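Local coordinates for 5' nucleotidase family protein (Staphylococcus aureus subsp. aureus, PDB 4Q7F) that belongs to the 5' nucleotidase family, with a calcineurin-like phosphoesterase domain that carries manganese and magnesium, and a C-terminal domain that shares in a pocket holding 3D1, at residues A[393-398]-A[486-491]. Sequence-based numbering, arbitrary orientation.
Sequences LAVSGA and DMYIDA
Leu393, Val395, Tyr488 and Ala491 make an almost wholly apolar contact between strand 390-396 and the loop leading to strand 493-497, a compact example of a turn packed against the sheet it is about to join. Leu393 reaches both Tyr488 and Ala491. Its CG lies anti to the carbonyl carbon (chi1 -59°), which carries the two methyls toward the loop: CD1 rests 3.7 Å from Tyr488 CB and meets the ring obliquely, whereas CD2 passes 4.0 Å from Ala491 O. The Leu393 and Tyr488 side chains cross at roughly a right angle. Val395, on the same side of the strand, sends CG1 to the edge of the tyrosine ring, 4.4 Å from Tyr488 CD1. One face of that ring is covered by Met487, present as selenomethionine, whose SE sits 4.1 Å above the plane over the ring centre.

Ala491 adds a small methyl that nestles against the strand. Its CB lies 4.1 Å from Leu393 CB, 4.2 Å from Val395 CG1 and 3.6 Å from the backbone Ala394 O. A type II turn from Tyr488 to Ala491, closed by a hydrogen bond from Ala491 N to Tyr488 O, brings both residues round to the strand.

This is packing within the C-terminal domain, the Tyr488 side chain about 11 Å from the bound 3D1. In the mixed sheet, strand 390-396 runs between 493-497 and 469-475, which offers Ile472 and Val474 to the same apolar cluster. Helix 397-408, capped by Ser396, contributes Ala403 against Tyr488, and the NZ of its Lys399 hydrogen-bonds to Met487 O.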
loop_
_atom_site.group_PDB
_atom_site.type_symbol
_atom_site.label_atom_id
_atom_site.label_comp_id
_atom_site.label_asym_id
_atom_site.label_seq_id
_atom_site.Cartn_x
_atom_site.Cartn_y
_atom_site.Cartn_z
ATOM N N LEU A 393 -9.732 -22.013 -1.237
ATOM C CA LEU A 393 -9.604 -22.507 0.116
ATOM C C LEU A 393 -10.816 -23.285 0.539
ATOM O O LEU A 393 -11.907 -22.938 0.171
ATOM C CB LEU A 393 -9.479 -21.311 1.068
ATOM C CG LEU A 393 -8.295 -20.391 0.774
ATOM C CD1 LEU A 393 -8.251 -19.298 1.850
ATOM C CD2 LEU A 393 -7.018 -21.187 0.731
ATOM N N ALA A 394 -10.593 -24.310 1.355
ATOM C CA ALA A 394 -11.656 -25.134 1.898
ATOM C C ALA A 394 -11.992 -24.570 3.261
ATOM O O ALA A 394 -11.118 -24.508 4.153
ATOM C CB ALA A 394 -11.186 -26.569 2.009
ATOM N N VAL A 395 -13.244 -24.143 3.402
ATOM C CA VAL A 395 -13.733 -23.531 4.632
ATOM C C VAL A 395 -15.112 -24.083 5.016
ATOM O O VAL A 395 -15.922 -24.440 4.154
ATOM C CB VAL A 395 -13.824 -21.985 4.498
ATOM C CG1 VAL A 395 -12.439 -21.353 4.251
ATOM C CG2 VAL A 395 -14.764 -21.574 3.364
ATOM N N SER A 396 -15.382 -24.152 6.306
ATOM C CA SER A 396 -16.707 -24.572 6.751
ATOM C C SER A 396 -17.686 -23.449 6.424
ATOM O O SER A 396 -17.274 -22.316 6.166
ATOM C CB SER A 396 -16.711 -24.814 8.245
ATOM O OG SER A 396 -16.424 -23.635 8.937
ATOM N N GLY A 397 -18.975 -23.756 6.437
ATOM C CA GLY A 397 -20.003 -22.749 6.186
ATOM C C GLY A 397 -19.960 -21.676 7.268
ATOM O O GLY A 397 -20.300 -20.518 7.024
ATOM N N ALA A 398 -19.518 -22.067 8.460
ATOM C CA ALA A 398 -19.377 -21.149 9.588
ATOM C C ALA A 398 -18.186 -20.193 9.359
ATOM O O ALA A 398 -18.259 -19.013 9.707
ATOM C CB ALA A 398 -19.196 -21.935 10.884
ATOM N N ASP A 486 -8.585 -13.111 9.117
ATOM C CA ASP A 486 -7.808 -14.146 9.790
ATOM C C ASP A 486 -8.382 -15.569 9.693
ATOM O O ASP A 486 -7.639 -16.524 9.785
ATOM C CB ASP A 486 -7.566 -13.695 11.228
ATOM C CG ASP A 486 -6.727 -12.411 11.276
ATOM O OD1 ASP A 486 -5.516 -12.482 10.967
ATOM O OD2 ASP A 486 -7.285 -11.322 11.561
HETATM N N MSE A 487 -9.676 -15.697 9.431
HETATM C CA MSE A 487 -10.298 -17.009 9.307
HETATM C C MSE A 487 -9.754 -17.780 8.115
HETATM O O MSE A 487 -9.887 -18.988 8.074
HETATM C CB MSE A 487 -11.830 -16.883 9.279
HETATM C CG MSE A 487 -12.479 -16.375 7.977
HETATM SE SE MSE A 487 -12.020 -14.529 7.395
HETATM C CE MSE A 487 -12.757 -13.565 8.940
ATOM N N TYR A 488 -9.132 -17.117 7.141
ATOM C CA TYR A 488 -8.591 -17.862 6.001
ATOM C C TYR A 488 -7.211 -18.461 6.243
ATOM O O TYR A 488 -6.781 -19.332 5.489
ATOM C CB TYR A 488 -8.475 -17.003 4.758
ATOM C CG TYR A 488 -9.756 -16.466 4.209
ATOM C CD1 TYR A 488 -10.825 -17.323 3.935
ATOM C CD2 TYR A 488 -9.890 -15.121 3.879
ATOM C CE1 TYR A 488 -11.994 -16.846 3.389
ATOM C CE2 TYR A 488 -11.063 -14.635 3.327
ATOM C CZ TYR A 488 -12.112 -15.517 3.085
ATOM O OH TYR A 488 -13.291 -15.094 2.558
ATOM N N ILE A 489 -6.515 -18.001 7.275
ATOM C CA ILE A 489 -5.137 -18.449 7.524
ATOM C C ILE A 489 -5.064 -19.948 7.745
ATOM O O ILE A 489 -5.837 -20.531 8.539
ATOM C CB ILE A 489 -4.489 -17.668 8.697
ATOM C CG1 ILE A 489 -4.335 -16.188 8.309
ATOM C CG2 ILE A 489 -3.129 -18.259 9.054
ATOM C CD1 ILE A 489 -3.922 -15.272 9.449
ATOM N N ASP A 490 -4.146 -20.584 7.026
ATOM C CA ASP A 490 -3.984 -22.040 7.140
ATOM C C ASP A 490 -5.214 -22.872 6.705
ATOM O O ASP A 490 -5.296 -24.029 7.077
ATOM C CB ASP A 490 -3.606 -22.438 8.586
ATOM C CG ASP A 490 -2.229 -21.926 9.011
ATOM O OD1 ASP A 490 -1.426 -21.510 8.147
ATOM O OD2 ASP A 490 -1.939 -21.980 10.225
ATOM N N ALA A 491 -6.174 -22.303 5.966
ATOM C CA ALA A 491 -7.301 -23.104 5.470
ATOM C C ALA A 491 -6.672 -23.991 4.382
ATOM O O ALA A 491 -5.769 -23.543 3.668
ATOM C CB ALA A 491 -8.407 -22.233 4.885
#